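Local coordinates for Glyoxalase/bleomycin resistance protein/dioxygenase (Catenulispora acidiphila, PDB 4G6X) that is of uncertain function but belongs to the glyoxalase/bleomycin resistance protein/dioxygenase superfamily and may have dioxygenase activity, at residues A[110-113]-A[114-118]; A[42-45]-A[46-50]. All coordinates share one frame; numbering follows the deposited sequence.

Contact 1: A[110-113]-A[114-118]; sequences AAEY and ERLSA
R115 and E112 pair side by side, one turn apart on helix 109-118. The arginine CB starts next to the backbone, with A111 O as a neighbour. Its chain then runs extended through CG to CD and bends at chi3 (75°). This bend turns the guanidinium toward the glutamate. R115 CD passes E112 OE1 at 3.9 Å. R115 NE donates to E112 OE1 over 3.0 Å, in an almost straight bond (176°). At the tip, R115 NH2 donates to E112 OE2 over 2.7 Å. The result is a side-on, two-nitrogen salt bridge. Both oxygens lie at the guanidinium edge, but the two flat groups are not coplanar: their planes are 48° apart. OE1 is met from above the carboxylate plane, OE2 on its syn side.

Nearer the backbone than the carboxylate, E112 CG meets L116 CD1 at 3.7 Å. M25 of the second subunit packs on both of these residues.

On another side of the helix, Y113 O accepts two bonds from S117. S117 N and S117 OG come from opposite faces of the carbonyl plane, and S117 OG is 2.7 Å from Y113 O. S117 OG also sits over one face of the Y113 ring, 3.5 Å above its plane and toward the rim. The tyrosine ring meets F123 edge-to-face.

E112 is buried, where an unpaired carboxylate charge would probably be costly. The two bonds from R115 supply a partner, and probably favour the ionised form. They also fix the rotation of both flat groups.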
loop_
_atom_site.group_PDB
_atom_site.type_symbol
_atom_site.label_atom_id
_atom_site.label_comp_id
_atom_site.label_asym_id
_atom_site.label_seq_id
_atom_site.Cartn_x
_atom_site.Cartn_y
_atom_site.Cartn_z
ATOM N N ALA A 110 2.338 21.541 -8.685
ATOM C CA ALA A 110 1.592 22.622 -9.315
ATOM C C ALA A 110 1.148 22.233 -10.712
ATOM O O ALA A 110 -0.018 22.417 -11.087
ATOM C CB ALA A 110 2.448 23.898 -9.378
ATOM N N ALA A 111 2.108 21.727 -11.480
ATOM C CA ALA A 111 1.893 21.302 -12.848
ATOM C C ALA A 111 0.879 20.190 -12.887
ATOM O O ALA A 111 -0.040 20.177 -13.703
ATOM C CB ALA A 111 3.205 20.802 -13.427
ATOM N N GLU A 112 1.055 19.210 -12.002
ATOM C CA GLU A 112 0.160 18.071 -12.018
ATOM C C GLU A 112 -1.281 18.427 -11.560
ATOM O O GLU A 112 -2.265 17.981 -12.173
ATOM C CB GLU A 112 0.782 16.932 -11.213
ATOM C CG GLU A 112 0.074 15.589 -11.379
ATOM C CD GLU A 112 0.220 14.934 -12.750
ATOM O OE1 GLU A 112 0.929 15.465 -13.652
ATOM O OE2 GLU A 112 -0.392 13.854 -12.935
ATOM N N TYR A 113 -1.396 19.256 -10.521
ATOM C CA TYR A 113 -2.690 19.831 -10.133
ATOM C C TYR A 113 -3.384 20.482 -11.315
ATOM O O TYR A 113 -4.584 20.278 -11.546
ATOM C CB TYR A 113 -2.511 20.797 -8.960
ATOM C CG TYR A 113 -3.722 21.634 -8.672
ATOM C CD1 TYR A 113 -4.870 21.091 -8.086
ATOM C CD2 TYR A 113 -3.734 22.989 -9.001
ATOM C CE1 TYR A 113 -5.979 21.888 -7.816
ATOM C CE2 TYR A 113 -4.833 23.770 -8.742
ATOM C CZ TYR A 113 -5.952 23.207 -8.150
ATOM O OH TYR A 113 -7.052 23.961 -7.906
ATOM N N GLU A 114 -2.615 21.239 -12.097
ATOM C CA GLU A 114 -3.188 21.977 -13.220
ATOM C C GLU A 114 -3.601 20.995 -14.311
ATOM O O GLU A 114 -4.672 21.116 -14.876
ATOM C CB GLU A 114 -2.202 23.044 -13.770
ATOM C CG GLU A 114 -2.846 24.416 -13.943
ATOM C CD GLU A 114 -3.481 24.937 -12.645
ATOM O OE1 GLU A 114 -2.724 25.295 -11.714
ATOM O OE2 GLU A 114 -4.739 24.978 -12.544
ATOM N N ARG A 115 -2.765 19.998 -14.567
ATOM C CA ARG A 115 -3.069 19.020 -15.617
ATOM C C ARG A 115 -4.323 18.222 -15.267
ATOM O O ARG A 115 -5.219 18.024 -16.087
ATOM C CB ARG A 115 -1.899 18.058 -15.802
ATOM C CG ARG A 115 -1.995 17.113 -16.996
ATOM C CD ARG A 115 -0.798 16.161 -17.049
ATOM N NE ARG A 115 -0.842 15.083 -16.063
ATOM C CZ ARG A 115 -1.614 13.999 -16.176
ATOM N NH1 ARG A 115 -2.415 13.824 -17.231
ATOM N NH2 ARG A 115 -1.595 13.085 -15.224
ATOM N N LEU A 116 -4.335 17.725 -14.046
ATOM C CA LEU A 116 -5.423 16.861 -13.622
ATOM C C LEU A 116 -6.711 17.670 -13.531
ATOM O O LEU A 116 -7.775 17.185 -13.918
ATOM C CB LEU A 116 -5.072 16.215 -12.312
ATOM C CG LEU A 116 -3.939 15.210 -12.427
ATOM C CD1 LEU A 116 -3.550 14.846 -11.014
ATOM C CD2 LEU A 116 -4.359 13.997 -13.231
ATOM N N SER A 117 -6.629 18.887 -13.005
ATOM C CA SER A 117 -7.813 19.758 -12.930
ATOM C C SER A 117 -8.409 19.952 -14.315
ATOM O O SER A 117 -9.643 19.919 -14.483
ATOM C CB SER A 117 -7.480 21.118 -12.330
ATOM O OG SER A 117 -7.156 21.010 -10.957
ATOM N N ALA A 118 -7.526 20.128 -15.302
ATOM C CA ALA A 118 -7.960 20.327 -16.692
ATOM C C ALA A 118 -8.710 19.119 -17.248
ATOM O O ALA A 118 -9.558 19.281 -18.111
ATOM C CB ALA A 118 -6.760 20.671 -17.594
#

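Contact 2: A[42-45]-A[46-50]; sequences SFYT and GKLGF
The F43 ring carries K47 CB over one face, a CH-pi contact of 4.2 Å from CB to the ring centroid. Y44 CD1 lies at its edge, in plane. L48 approaches F43 obliquely, with its CG 3.6 Å from F43 CE2. The Y44 ring has L48 CD1 over one face, 4.1 Å from its centroid, and F50 CD2 near its plane at the edge. The F50 ring in turn has Y44 O at its own edge, 3.5 Å from F50 CD2. L48 therefore wedges one branched side chain against two aromatic rings. Its CG is anti to the carbonyl carbon (chi1 -61°), which sets the methyls among them.

Y44 OH is hydrogen-bonded to D140 OD2, and T45 OG1 to E41 O. F43 O accepts from both K47 N and L48 N, while F50 N reaches back to Y44 O over 3.1 Å. Two waters link K47 NZ to S42, one through OG and the other through the backbone O. A third water donates to T45 O and F50 O, and its bond to F50 O is 2.6 Å.

The chain leaves the helical conformation at G49, whose phi is positive (90°). Such a glycine is a common way to end a helix. Here it turns the chain from helix 37-46 into strand 51-58, within the vicinal oxygen chelate fold to which this sequence family belongs.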
loop_
_atom_site.group_PDB
_atom_site.type_symbol
_atom_site.label_atom_id
_atom_site.label_comp_id
_atom_site.label_asym_id
_atom_site.label_seq_id
_atom_site.Cartn_x
_atom_site.Cartn_y
_atom_site.Cartn_z
ATOM N N SER A 42 -10.361 3.054 -15.927
ATOM C CA SER A 42 -10.555 4.286 -16.712
ATOM C C SER A 42 -9.940 5.503 -16.033
ATOM O O SER A 42 -9.346 6.349 -16.682
ATOM C CB SER A 42 -12.069 4.555 -16.894
ATOM O OG SER A 42 -12.307 5.852 -17.456
ATOM N N PHE A 43 -10.179 5.678 -14.732
ATOM C CA PHE A 43 -9.641 6.809 -13.994
ATOM C C PHE A 43 -8.121 6.794 -13.773
ATOM O O PHE A 43 -7.418 7.774 -14.010
ATOM C CB PHE A 43 -10.318 6.940 -12.612
ATOM C CG PHE A 43 -9.922 8.195 -11.904
ATOM C CD1 PHE A 43 -10.629 9.379 -12.141
ATOM C CD2 PHE A 43 -8.842 8.237 -11.003
ATOM C CE1 PHE A 43 -10.236 10.550 -11.504
ATOM C CE2 PHE A 43 -8.481 9.408 -10.374
ATOM C CZ PHE A 43 -9.196 10.555 -10.601
ATOM N N TYR A 44 -7.618 5.646 -13.316
ATOM C CA TYR A 44 -6.234 5.542 -12.932
ATOM C C TYR A 44 -5.343 5.600 -14.151
ATOM O O TYR A 44 -4.277 6.161 -14.047
ATOM C CB TYR A 44 -5.930 4.278 -12.118
ATOM C CG TYR A 44 -6.294 4.499 -10.621
ATOM C CD1 TYR A 44 -7.604 4.554 -10.161
ATOM C CD2 TYR A 44 -5.304 4.778 -9.706
ATOM C CE1 TYR A 44 -7.888 4.856 -8.815
ATOM C CE2 TYR A 44 -5.554 5.067 -8.396
ATOM C CZ TYR A 44 -6.876 5.081 -7.915
ATOM O OH TYR A 44 -7.142 5.372 -6.592
ATOM N N THR A 45 -5.782 5.005 -15.250
ATOM C CA THR A 45 -5.031 5.093 -16.516
ATOM C C THR A 45 -5.330 6.358 -17.304
ATOM O O THR A 45 -4.395 7.075 -17.710
ATOM C CB THR A 45 -5.247 3.852 -17.398
ATOM O OG1 THR A 45 -6.589 3.874 -17.899
ATOM C CG2 THR A 45 -4.926 2.610 -16.663
ATOM N N GLY A 46 -6.608 6.678 -17.486
ATOM C CA GLY A 46 -7.009 7.783 -18.349
ATOM C C GLY A 46 -6.741 9.166 -17.817
ATOM O O GLY A 46 -6.423 10.117 -18.572
ATOM N N LYS A 47 -6.873 9.323 -16.518
ATOM C CA LYS A 47 -6.643 10.604 -15.847
ATOM C C LYS A 47 -5.272 10.644 -15.186
ATOM O O LYS A 47 -4.427 11.465 -15.565
ATOM C CB LYS A 47 -7.741 10.887 -14.777
ATOM C CG LYS A 47 -8.911 11.689 -15.262
ATOM C CD LYS A 47 -9.932 10.815 -15.894
ATOM C CE LYS A 47 -11.243 11.602 -16.098
ATOM N NZ LYS A 47 -12.172 10.664 -16.749
ATOM N N LEU A 48 -4.981 9.715 -14.277
ATOM C CA LEU A 48 -3.770 9.783 -13.492
ATOM C C LEU A 48 -2.501 9.405 -14.289
ATOM O O LEU A 48 -1.397 9.773 -13.893
ATOM C CB LEU A 48 -3.872 8.878 -12.273
ATOM C CG LEU A 48 -5.019 9.281 -11.329
ATOM C CD1 LEU A 48 -4.878 8.428 -10.025
ATOM C CD2 LEU A 48 -5.099 10.759 -10.985
ATOM N N GLY A 49 -2.664 8.679 -15.380
ATOM C CA GLY A 49 -1.549 8.319 -16.252
ATOM C C GLY A 49 -0.817 7.023 -15.969
ATOM O O GLY A 49 0.243 6.735 -16.585
ATOM N N PHE A 50 -1.322 6.228 -15.041
ATOM C CA PHE A 50 -0.805 4.878 -14.889
ATOM C C PHE A 50 -1.060 3.983 -16.114
ATOM O O PHE A 50 -1.944 4.229 -16.937
ATOM C CB PHE A 50 -1.334 4.186 -13.619
ATOM C CG PHE A 50 -0.955 4.872 -12.320
ATOM C CD1 PHE A 50 0.326 4.751 -11.786
ATOM C CD2 PHE A 50 -1.882 5.611 -11.625
ATOM C CE1 PHE A 50 0.662 5.360 -10.588
ATOM C CE2 PHE A 50 -1.566 6.203 -10.412
ATOM C CZ PHE A 50 -0.300 6.066 -9.879
HETATM O O HOH W 1 -12.502 7.919 -15.569
HETATM O O HOH W 2 -10.473 8.491 -18.444
HETATM O O HOH W 3 -2.249 5.347 -19.241
#

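Contact 2 ends helix 37-46 and leads to strand 51-58; contact 1 lies within helix 109-118. Contact 2 is the more central, about 9 Å from the centre of the chain to its own centre, against about 16 Å for contact 1. Its chemistry is mainly aromatic and aliphatic, and it handles a helix end. Contact 1 is partly at the surface, and relies on a salt bridge and a serine hydroxyl. They touch directly: R115 NH2 lies 3.3 Å from K47 O, a probable hydrogen bond, and L116 CD2 packs on L48 CD2 at 4.0 Å. Both also pack on M25 of the second subunit.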